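Protein (superoxide dismutase) (Sulfolobus acidocaldarius, PDB 1B06) destroys superoxide radicals, converting them to hydrogen peroxide and oxygen at a single iron ion bound in each subunit. Local coordinates at residues 31-36 with 82-87; 88-93 with 165-170; 121-126 with 190-195; 152-157 with 170-175. One frame throughout, in Å; residues are numbered along the deposited sequence.

All four contacts are buried, but differ in their distance from the iron and in what holds them. Contacts 1 and 4 supply all four protein ligands of the metal: contact 1 from two helices of the alpha-hairpin domain, contact 4 from the end of strand 165-170 and the loop after it. Contact 2 shares Asp170 with contact 4 and helix 67-89 with contact 1, so it ties the hairpin to the sheet through polar backbone groups and a water. Contact 3 lies inside the C-terminal domain, its centre about 19 Å from that of contact 1, and is held by aromatic rings and one hydrogen bond. It meets contact 2, where Val169 packs on Phe123 and Trp191.

Contact 1: 31-36 with 82-87; sequences DVHYNG and KLHAIY. With FE (Fe (III) ion), chain G.
The imidazole rings of His33 and His84 meet rim to rim, with planes at 83° and neither ring over the other's face. His84 NE2 lies at the edge of the His33 ring, 3.1 Å from His33 NE2; no hydrogen bond joins them, because both nitrogens bind the iron(III) ion. His33 NE2 and His84 NE2 are each 2.2 Å from the metal. Tyr87 brings its CE2 obliquely to within 3.6 Å of His33 CE1. Water 1 sits in plane at the edges of both these rings. It accepts a weak bond from His33 ND1 at 2.7 Å and also bonds Tyr87 OH, a hydroxyl that has a second partner in Tyr187 OH. The His33 ring points at the metal with CG anti to the backbone N (chi1 -163°). On His84, ND1 is bonded to Gly80 O one turn back, which, with the metal bond at NE2, fixes the rotation of that ring. His33 NE2 and water 2 stand on opposite sides of the iron, while His84 lies around the middle with Asp170 and His174. This is the trigonal-bipyramidal site of iron/manganese superoxide dismutases, its first two ligands coming from helices 27-57 and 67-89.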
# COMPACT_ATOMS: atom_id res chain seq x y z
N ASP A 31 -5.98 5.67 28.43
CA ASP A 31 -6.33 7.08 28.49
C ASP A 31 -6.00 7.83 27.19
O ASP A 31 -6.89 8.40 26.56
CB ASP A 31 -5.61 7.74 29.66
CG ASP A 31 -6.03 9.18 29.88
OD1 ASP A 31 -7.25 9.46 29.82
OD2 ASP A 31 -5.14 10.03 30.11
N VAL A 32 -4.73 7.83 26.80
CA VAL A 32 -4.30 8.52 25.58
C VAL A 32 -4.75 7.81 24.30
O VAL A 32 -4.95 8.44 23.26
CB VAL A 32 -2.77 8.70 25.56
CG1 VAL A 32 -2.08 7.35 25.47
CG2 VAL A 32 -2.36 9.58 24.39
N HIS A 33 -4.89 6.49 24.36
CA HIS A 33 -5.33 5.70 23.22
C HIS A 33 -6.76 6.08 22.86
O HIS A 33 -7.12 6.21 21.69
CB HIS A 33 -5.28 4.21 23.56
CG HIS A 33 -5.31 3.30 22.37
ND1 HIS A 33 -5.09 1.94 22.47
CD2 HIS A 33 -5.51 3.55 21.06
CE1 HIS A 33 -5.16 1.40 21.27
NE2 HIS A 33 -5.41 2.35 20.39
N TYR A 34 -7.57 6.27 23.89
CA TYR A 34 -8.97 6.62 23.74
C TYR A 34 -9.20 8.13 23.57
O TYR A 34 -9.76 8.56 22.57
CB TYR A 34 -9.77 6.09 24.94
CG TYR A 34 -11.21 6.56 24.98
CD1 TYR A 34 -12.14 6.09 24.06
CD2 TYR A 34 -11.62 7.51 25.92
CE1 TYR A 34 -13.45 6.54 24.07
CE2 TYR A 34 -12.93 7.97 25.94
CZ TYR A 34 -13.84 7.49 25.01
OH TYR A 34 -15.13 7.97 24.99
N ASN A 35 -8.74 8.91 24.54
CA ASN A 35 -8.92 10.36 24.48
C ASN A 35 -8.02 11.06 23.48
O ASN A 35 -8.31 12.18 23.05
CB ASN A 35 -8.71 10.97 25.86
CG ASN A 35 -9.81 10.60 26.83
OD1 ASN A 35 -10.99 10.88 26.58
ND2 ASN A 35 -9.43 9.97 27.94
N GLY A 36 -6.92 10.42 23.12
CA GLY A 36 -6.00 11.03 22.18
C GLY A 36 -6.19 10.55 20.75
O GLY A 36 -6.70 11.28 19.90
N LYS A 82 -13.87 3.49 13.31
CA LYS A 82 -14.66 2.26 13.36
C LYS A 82 -13.94 1.08 13.99
O LYS A 82 -14.54 0.34 14.77
CB LYS A 82 -15.13 1.90 11.95
CG LYS A 82 -16.00 2.97 11.30
CD LYS A 82 -16.73 2.45 10.07
CE LYS A 82 -17.82 3.41 9.63
NZ LYS A 82 -19.14 3.11 10.27
N LEU A 83 -12.67 0.90 13.66
CA LEU A 83 -11.91 -0.22 14.20
C LEU A 83 -11.66 -0.07 15.70
O LEU A 83 -11.66 -1.06 16.43
CB LEU A 83 -10.58 -0.37 13.46
CG LEU A 83 -10.68 -0.83 12.00
CD1 LEU A 83 -9.28 -1.06 11.47
CD2 LEU A 83 -11.51 -2.10 11.89
N HIS A 84 -11.43 1.15 16.15
CA HIS A 84 -11.20 1.38 17.57
C HIS A 84 -12.49 1.16 18.35
O HIS A 84 -12.48 0.66 19.47
CB HIS A 84 -10.67 2.80 17.81
CG HIS A 84 -9.20 2.91 17.65
ND1 HIS A 84 -8.60 3.17 16.43
CD2 HIS A 84 -8.19 2.73 18.53
CE1 HIS A 84 -7.29 3.14 16.57
NE2 HIS A 84 -7.01 2.88 17.84
N ALA A 85 -13.61 1.51 17.72
CA ALA A 85 -14.92 1.34 18.34
C ALA A 85 -15.19 -0.14 18.60
O ALA A 85 -15.76 -0.51 19.62
CB ALA A 85 -15.99 1.93 17.45
N ILE A 86 -14.78 -0.99 17.67
CA ILE A 86 -14.98 -2.43 17.84
C ILE A 86 -14.01 -2.95 18.91
O ILE A 86 -14.38 -3.73 19.78
CB ILE A 86 -14.71 -3.20 16.53
CG1 ILE A 86 -15.74 -2.80 15.48
CG2 ILE A 86 -14.77 -4.69 16.78
CD1 ILE A 86 -15.32 -3.13 14.06
N TYR A 87 -12.77 -2.48 18.83
CA TYR A 87 -11.70 -2.87 19.75
C TYR A 87 -12.08 -2.70 21.22
O TYR A 87 -11.89 -3.63 22.02
CB TYR A 87 -10.46 -2.03 19.41
CG TYR A 87 -9.22 -2.30 20.25
CD1 TYR A 87 -8.69 -3.59 20.37
CD2 TYR A 87 -8.55 -1.25 20.87
CE1 TYR A 87 -7.51 -3.82 21.09
CE2 TYR A 87 -7.38 -1.47 21.60
CZ TYR A 87 -6.86 -2.75 21.70
OH TYR A 87 -5.69 -2.94 22.41
FE FE G . -4.97 2.17 18.22
O HOH W 1 -4.18 -0.39 23.60
O HOH W 2 -4.67 1.91 16.18

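Contact 2: 88-93 with 165-170; sequences WNNMAP and VILIVD. With FE (Fe (III) ion), chain G.
Asn90, just past the end of helix 67-89, directs its side chain at a classic beta bulge in strand 165-170, where Ile166 and Leu167 both face Leu138 of the neighbouring antiparallel strand. The amide faces two backbone groups of the bulge, with Asn90 CG 4.1 Å from both Ile166 O and Ile168 N. Two hydrocarbon side chains lie beside it. Leu167 crosses the asparagine at about a right angle and, although its CB points away from residues 88-93, its end swings back to put CD1 4.3 Å from Asn90 CG. Ile168 offers its CG2 branch, 4.2 Å from Asn90 CB; its longer branch, with CG1 anti to the backbone N (chi1 -175°), leads away toward Leu83 of helix 67-89, while CG2 also lies against Ile86. A leucine in place of Asn90 would remove the amide, and is likely to leave the buried Ile166 O and Ile168 N facing hydrocarbon at the point where helix end and strand meet. The contact joins the alpha-hairpin domain to the C-terminal sheet, and the same strand runs on to the active site, where Asp170 OD2 binds the iron(III) ion at 1.9 Å. Nearer the bulge, the two main chains are bridged by water 3, which donates to Ile168 O at 2.8 Å and, more weakly, to Asn90 O at 3.1 Å.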
# COMPACT_ATOMS: atom_id res chain seq x y z
N TRP A 88 -12.61 -1.54 21.59
CA TRP A 88 -13.00 -1.28 22.98
C TRP A 88 -14.06 -2.27 23.45
O TRP A 88 -13.99 -2.78 24.56
CB TRP A 88 -13.55 0.13 23.15
CG TRP A 88 -12.65 1.24 22.67
CD1 TRP A 88 -13.02 2.31 21.91
CD2 TRP A 88 -11.24 1.39 22.91
NE1 TRP A 88 -11.93 3.12 21.67
CE2 TRP A 88 -10.83 2.58 22.27
CE3 TRP A 88 -10.29 0.63 23.61
CZ2 TRP A 88 -9.50 3.03 22.31
CZ3 TRP A 88 -8.97 1.08 23.64
CH2 TRP A 88 -8.59 2.28 23.00
N ASN A 89 -15.03 -2.55 22.59
CA ASN A 89 -16.11 -3.47 22.93
C ASN A 89 -15.69 -4.93 22.85
O ASN A 89 -16.33 -5.80 23.45
CB ASN A 89 -17.30 -3.24 22.00
CG ASN A 89 -18.05 -1.98 22.33
OD1 ASN A 89 -18.51 -1.79 23.45
ND2 ASN A 89 -18.19 -1.09 21.35
N ASN A 90 -14.61 -5.19 22.12
CA ASN A 90 -14.11 -6.55 21.95
C ASN A 90 -13.23 -6.99 23.12
O ASN A 90 -12.67 -8.09 23.10
CB ASN A 90 -13.33 -6.65 20.64
CG ASN A 90 -13.39 -8.03 20.01
OD1 ASN A 90 -14.47 -8.62 19.84
ND2 ASN A 90 -12.23 -8.56 19.66
N MET A 91 -13.11 -6.12 24.11
CA MET A 91 -12.32 -6.40 25.31
C MET A 91 -13.23 -6.22 26.54
O MET A 91 -14.27 -5.58 26.46
CB MET A 91 -11.12 -5.45 25.40
CG MET A 91 -10.07 -5.68 24.33
SD MET A 91 -8.52 -4.81 24.61
CE MET A 91 -9.08 -3.06 24.53
N ALA A 92 -12.83 -6.80 27.67
CA ALA A 92 -13.62 -6.69 28.89
C ALA A 92 -12.70 -6.80 30.09
O ALA A 92 -11.65 -7.44 30.01
CB ALA A 92 -14.67 -7.79 28.93
N PRO A 93 -13.06 -6.16 31.21
CA PRO A 93 -12.25 -6.21 32.43
C PRO A 93 -11.81 -7.63 32.80
O PRO A 93 -12.55 -8.59 32.60
CB PRO A 93 -13.15 -5.59 33.49
CG PRO A 93 -14.03 -4.66 32.72
CD PRO A 93 -14.27 -5.34 31.40
N VAL A 165 -16.32 -7.96 11.37
CA VAL A 165 -15.21 -8.26 12.26
C VAL A 165 -15.75 -8.99 13.49
O VAL A 165 -16.70 -8.53 14.11
CB VAL A 165 -14.52 -6.96 12.70
CG1 VAL A 165 -13.42 -7.26 13.70
CG2 VAL A 165 -13.96 -6.24 11.48
N ILE A 166 -15.15 -10.13 13.82
CA ILE A 166 -15.58 -10.92 14.98
C ILE A 166 -14.62 -10.74 16.16
O ILE A 166 -15.04 -10.63 17.31
CB ILE A 166 -15.66 -12.43 14.64
CG1 ILE A 166 -16.67 -12.67 13.52
CG2 ILE A 166 -16.05 -13.23 15.87
CD1 ILE A 166 -18.08 -12.18 13.85
N LEU A 167 -13.32 -10.72 15.84
CA LEU A 167 -12.26 -10.57 16.84
C LEU A 167 -11.21 -9.61 16.28
O LEU A 167 -10.92 -9.63 15.08
CB LEU A 167 -11.63 -11.93 17.13
CG LEU A 167 -10.60 -12.02 18.27
CD1 LEU A 167 -11.27 -11.77 19.60
CD2 LEU A 167 -9.95 -13.41 18.25
N ILE A 168 -10.61 -8.79 17.13
CA ILE A 168 -9.62 -7.83 16.65
C ILE A 168 -8.60 -7.38 17.68
O ILE A 168 -8.93 -7.19 18.86
CB ILE A 168 -10.33 -6.58 16.08
CG1 ILE A 168 -9.30 -5.63 15.46
CG2 ILE A 168 -11.10 -5.89 17.19
CD1 ILE A 168 -9.91 -4.66 14.47
N VAL A 169 -7.36 -7.19 17.24
CA VAL A 169 -6.28 -6.72 18.10
C VAL A 169 -5.58 -5.56 17.44
O VAL A 169 -5.15 -5.66 16.28
CB VAL A 169 -5.18 -7.76 18.34
CG1 VAL A 169 -4.67 -7.64 19.75
CG2 VAL A 169 -5.68 -9.15 18.04
N ASP A 170 -5.43 -4.46 18.17
CA ASP A 170 -4.75 -3.28 17.66
C ASP A 170 -3.26 -3.54 17.80
O ASP A 170 -2.80 -3.93 18.87
CB ASP A 170 -5.13 -2.05 18.49
CG ASP A 170 -4.63 -0.75 17.89
OD1 ASP A 170 -3.83 -0.77 16.92
OD2 ASP A 170 -5.04 0.32 18.39
FE FE G . -4.97 2.17 18.22
O HOH W 3 -10.11 -7.50 21.38
O HOH W 2 -4.67 1.91 16.18

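Contact 3: 121-126 with 190-195; sequences QVFSES and AWWNVV
Phe123 lies against two consecutive indoles, Trp191 and Trp192, each met differently. Its ring runs nearly parallel to the six-membered ring of Trp191 but is slid so far along that the two barely overlap, the approach being Phe123 CE1 to Trp191 CZ3 at 3.8 Å. Against Trp192 the planes are inclined at 72°, and Phe123 CD1 reaches Trp192 CZ2 at 3.8 Å, an oblique approach. The indoles also pack on each other: Trp191 CZ3 stands 3.6 Å above the plane of the Trp192 ring, over its centre. On Trp191, Val195 CG2 lies over one face, toward the rim. The polar element is Trp192 NE1, which donates to Ser124 OG over 3.2 Å with an N-H...O angle of 147°. The acceptor lies in the indole plane, so this bond, added to the packing, sets how the ring is turned. CG of Trp192 is anti to the carbonyl carbon (chi1 -73°), and from there the indole extends to helix 116-129. Ser124 OG is itself bonded to Lys120 O in that helix. A leucine in place of Trp192 would probably open a gap beside Phe123 and Trp191 and leave Ser124 OG without its indole donor. The cluster fills the space between helix 116-129 and the end of helix 184-191; on the sheet side, Val169 of strand 165-170 touches both Phe123 and Trp191, while Phe119 and Lys120 pack on Trp192.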
# COMPACT_ATOMS: atom_id res chain seq x y z
N GLN A 121 -2.82 -20.42 18.65
CA GLN A 121 -1.47 -20.51 18.12
C GLN A 121 -1.38 -19.88 16.74
O GLN A 121 -0.47 -19.10 16.46
CB GLN A 121 -1.04 -21.98 18.01
CG GLN A 121 -0.51 -22.57 19.30
CD GLN A 121 -0.46 -24.08 19.25
OE1 GLN A 121 -0.31 -24.68 18.19
NE2 GLN A 121 -0.60 -24.71 20.42
N VAL A 122 -2.33 -20.22 15.87
CA VAL A 122 -2.34 -19.70 14.51
C VAL A 122 -2.64 -18.20 14.47
O VAL A 122 -2.01 -17.46 13.71
CB VAL A 122 -3.37 -20.43 13.63
CG1 VAL A 122 -3.33 -19.89 12.21
CG2 VAL A 122 -3.07 -21.92 13.63
N PHE A 123 -3.58 -17.76 15.30
CA PHE A 123 -3.92 -16.34 15.35
C PHE A 123 -2.73 -15.53 15.85
O PHE A 123 -2.44 -14.45 15.34
CB PHE A 123 -5.13 -16.11 16.26
CG PHE A 123 -5.68 -14.71 16.18
CD1 PHE A 123 -5.12 -13.68 16.94
CD2 PHE A 123 -6.74 -14.41 15.34
CE1 PHE A 123 -5.61 -12.38 16.85
CE2 PHE A 123 -7.25 -13.11 15.24
CZ PHE A 123 -6.68 -12.10 16.00
N SER A 124 -2.04 -16.05 16.86
CA SER A 124 -0.88 -15.36 17.41
C SER A 124 0.26 -15.33 16.39
O SER A 124 0.97 -14.32 16.27
CB SER A 124 -0.42 -16.05 18.69
OG SER A 124 -1.34 -15.83 19.75
N GLU A 125 0.45 -16.43 15.66
CA GLU A 125 1.50 -16.50 14.66
C GLU A 125 1.26 -15.46 13.57
O GLU A 125 2.19 -14.81 13.09
CB GLU A 125 1.55 -17.90 14.04
CG GLU A 125 2.82 -18.16 13.24
CD GLU A 125 2.84 -19.53 12.58
OE1 GLU A 125 2.10 -20.42 13.04
OE2 GLU A 125 3.60 -19.71 11.61
N SER A 126 -0.00 -15.31 13.17
CA SER A 126 -0.38 -14.34 12.15
C SER A 126 -0.17 -12.91 12.66
O SER A 126 0.36 -12.06 11.94
CB SER A 126 -1.85 -14.53 11.78
OG SER A 126 -2.09 -15.85 11.34
N ALA A 190 -0.66 -11.01 26.59
CA ALA A 190 -1.46 -10.40 27.65
C ALA A 190 -2.89 -10.13 27.18
O ALA A 190 -3.85 -10.35 27.93
CB ALA A 190 -0.83 -9.09 28.10
N TRP A 191 -3.02 -9.66 25.94
CA TRP A 191 -4.31 -9.33 25.35
C TRP A 191 -5.34 -10.46 25.44
O TRP A 191 -6.53 -10.21 25.64
CB TRP A 191 -4.11 -8.91 23.89
CG TRP A 191 -5.38 -8.83 23.08
CD1 TRP A 191 -6.36 -7.88 23.16
CD2 TRP A 191 -5.82 -9.78 22.10
NE1 TRP A 191 -7.39 -8.18 22.30
CE2 TRP A 191 -7.08 -9.34 21.63
CE3 TRP A 191 -5.28 -10.96 21.57
CZ2 TRP A 191 -7.81 -10.04 20.66
CZ3 TRP A 191 -6.01 -11.66 20.61
CH2 TRP A 191 -7.26 -11.20 20.17
N TRP A 192 -4.90 -11.71 25.31
CA TRP A 192 -5.81 -12.85 25.39
C TRP A 192 -6.59 -12.88 26.71
O TRP A 192 -7.69 -13.43 26.78
CB TRP A 192 -5.05 -14.17 25.23
CG TRP A 192 -4.58 -14.46 23.83
CD1 TRP A 192 -3.29 -14.44 23.38
CD2 TRP A 192 -5.38 -14.81 22.69
NE1 TRP A 192 -3.24 -14.76 22.05
CE2 TRP A 192 -4.51 -14.99 21.60
CE3 TRP A 192 -6.76 -14.98 22.50
CZ2 TRP A 192 -4.97 -15.33 20.32
CZ3 TRP A 192 -7.22 -15.33 21.22
CH2 TRP A 192 -6.32 -15.50 20.15
N ASN A 193 -6.03 -12.27 27.75
CA ASN A 193 -6.67 -12.25 29.06
C ASN A 193 -7.82 -11.26 29.20
O ASN A 193 -8.57 -11.31 30.18
CB ASN A 193 -5.64 -11.95 30.15
CG ASN A 193 -4.64 -13.06 30.31
OD1 ASN A 193 -5.01 -14.20 30.57
ND2 ASN A 193 -3.37 -12.74 30.16
N VAL A 194 -7.97 -10.35 28.24
CA VAL A 194 -9.05 -9.37 28.30
C VAL A 194 -10.00 -9.44 27.12
O VAL A 194 -10.85 -8.58 26.95
CB VAL A 194 -8.50 -7.92 28.39
CG1 VAL A 194 -7.85 -7.70 29.75
CG2 VAL A 194 -7.50 -7.66 27.26
N VAL A 195 -9.87 -10.48 26.31
CA VAL A 195 -10.75 -10.63 25.16
C VAL A 195 -12.18 -10.85 25.62
O VAL A 195 -12.44 -11.67 26.49
CB VAL A 195 -10.31 -11.82 24.27
CG1 VAL A 195 -11.39 -12.14 23.26
CG2 VAL A 195 -9.02 -11.49 23.56

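Contact 4: 152-157 with 170-175; sequences VENHFM and DEFEHA. With FE (Fe (III) ion), chain G.
Part of the second shell of the iron site is formed here by His155 and Phe172, whose rings form an offset stack with centroids 4.3 Å apart and planes at 7°. Phe172 CZ lies over one face of the imidazole, toward its rim, and is 3.4 Å from His155 CE1. The phenyl edge is met by Asn154 OD1, 3.6 Å from Phe172 CZ, while the same oxygen accepts from His155 N. Both nitrogens of the His155 ring have partners, ND1 in Trp135 NE1 and NE2 in Tyr41 OH, which hold it flat against the phenyl. Water 2, the solvent ligand of the iron, lies in plane at the imidazole edge, 3.3 Å from His155 CE1. On the metal side, Phe172 N donates to Asp170 OD1 over 3.0 Å at 169°. This Asx turn grips the carboxylate oxygen that does not bind the metal. Phe172 CB stands 3.4 Å above one face of His174, whose NE2 binds iron at 2.1 Å. Phe172 is thus likely to position two first-shell ligands, Asp170 through its backbone N and His174 through CB. Glu173 of the third subunit is hydrogen-bonded to His174 ND1, so the assembly probably contributes to the site's geometry.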
# COMPACT_ATOMS: atom_id res chain seq x y z
N VAL A 152 -4.10 -6.62 8.86
CA VAL A 152 -4.43 -5.38 8.18
C VAL A 152 -3.31 -4.37 8.41
O VAL A 152 -2.88 -4.15 9.55
CB VAL A 152 -5.78 -4.82 8.71
CG1 VAL A 152 -6.05 -3.43 8.15
CG2 VAL A 152 -6.90 -5.77 8.32
N GLU A 153 -2.81 -3.79 7.32
CA GLU A 153 -1.74 -2.81 7.41
C GLU A 153 -2.36 -1.42 7.57
O GLU A 153 -3.32 -1.07 6.88
CB GLU A 153 -0.86 -2.89 6.16
CG GLU A 153 0.18 -4.00 6.26
CD GLU A 153 0.73 -4.43 4.91
OE1 GLU A 153 1.30 -3.59 4.20
OE2 GLU A 153 0.60 -5.62 4.58
N ASN A 154 -1.82 -0.64 8.50
CA ASN A 154 -2.37 0.67 8.81
C ASN A 154 -3.81 0.38 9.19
O ASN A 154 -4.10 -0.70 9.72
CB ASN A 154 -2.30 1.60 7.59
CG ASN A 154 -2.28 3.08 7.99
OD1 ASN A 154 -3.02 3.51 8.87
ND2 ASN A 154 -1.43 3.85 7.32
N HIS A 155 -4.73 1.30 8.93
CA HIS A 155 -6.13 1.06 9.27
C HIS A 155 -6.94 0.61 8.06
O HIS A 155 -8.05 0.09 8.22
CB HIS A 155 -6.80 2.35 9.80
CG HIS A 155 -6.17 2.92 11.03
ND1 HIS A 155 -6.03 2.20 12.20
CD2 HIS A 155 -5.68 4.15 11.28
CE1 HIS A 155 -5.48 2.97 13.12
NE2 HIS A 155 -5.26 4.16 12.59
N PHE A 156 -6.39 0.80 6.87
CA PHE A 156 -7.15 0.52 5.65
C PHE A 156 -6.64 -0.44 4.60
O PHE A 156 -7.26 -0.56 3.55
CB PHE A 156 -7.44 1.86 4.96
CG PHE A 156 -6.20 2.66 4.67
CD1 PHE A 156 -5.63 3.45 5.65
CD2 PHE A 156 -5.60 2.60 3.41
CE1 PHE A 156 -4.46 4.19 5.38
CE2 PHE A 156 -4.44 3.32 3.13
CZ PHE A 156 -3.87 4.12 4.12
N MET A 157 -5.53 -1.13 4.85
CA MET A 157 -5.03 -2.05 3.84
C MET A 157 -5.23 -3.52 4.22
O MET A 157 -4.93 -3.92 5.35
CB MET A 157 -3.55 -1.79 3.57
CG MET A 157 -3.28 -0.47 2.89
SD MET A 157 -1.53 -0.13 2.66
CE MET A 157 -1.10 0.54 4.25
N ASP A 170 -5.43 -4.46 18.17
CA ASP A 170 -4.75 -3.28 17.66
C ASP A 170 -3.26 -3.54 17.80
O ASP A 170 -2.80 -3.93 18.87
CB ASP A 170 -5.13 -2.05 18.49
CG ASP A 170 -4.63 -0.75 17.89
OD1 ASP A 170 -3.83 -0.77 16.92
OD2 ASP A 170 -5.04 0.32 18.39
N GLU A 171 -2.51 -3.35 16.72
CA GLU A 171 -1.07 -3.59 16.76
C GLU A 171 -0.24 -2.36 16.41
O GLU A 171 0.94 -2.48 16.08
CB GLU A 171 -0.70 -4.77 15.86
CG GLU A 171 -0.96 -6.13 16.51
CD GLU A 171 -0.41 -7.28 15.69
OE1 GLU A 171 0.81 -7.55 15.77
OE2 GLU A 171 -1.21 -7.91 14.97
N PHE A 172 -0.86 -1.19 16.47
CA PHE A 172 -0.13 0.05 16.24
C PHE A 172 0.73 0.14 17.50
O PHE A 172 0.29 -0.28 18.57
CB PHE A 172 -1.10 1.24 16.20
CG PHE A 172 -1.50 1.65 14.81
CD1 PHE A 172 -2.24 0.79 14.00
CD2 PHE A 172 -1.15 2.91 14.32
CE1 PHE A 172 -2.62 1.18 12.71
CE2 PHE A 172 -1.52 3.30 13.03
CZ PHE A 172 -2.26 2.44 12.23
N GLU A 173 1.93 0.67 17.38
CA GLU A 173 2.81 0.76 18.55
C GLU A 173 2.21 1.50 19.74
O GLU A 173 2.53 1.18 20.89
CB GLU A 173 4.14 1.40 18.15
CG GLU A 173 4.97 0.51 17.25
CD GLU A 173 6.19 1.20 16.71
OE1 GLU A 173 6.10 2.39 16.33
OE2 GLU A 173 7.25 0.55 16.67
N HIS A 174 1.34 2.48 19.49
CA HIS A 174 0.71 3.24 20.57
C HIS A 174 -0.20 2.38 21.45
O HIS A 174 -0.59 2.78 22.54
CB HIS A 174 -0.07 4.43 20.00
CG HIS A 174 -1.31 4.04 19.24
ND1 HIS A 174 -1.51 4.40 17.93
CD2 HIS A 174 -2.42 3.37 19.62
CE1 HIS A 174 -2.70 3.98 17.53
NE2 HIS A 174 -3.27 3.35 18.54
N ALA A 175 -0.53 1.19 20.97
CA ALA A 175 -1.41 0.30 21.72
C ALA A 175 -0.70 -0.43 22.86
O ALA A 175 -1.36 -0.99 23.73
CB ALA A 175 -2.04 -0.70 20.78
FE FE G . -4.97 2.17 18.22
O HOH W 2 -4.67 1.91 16.18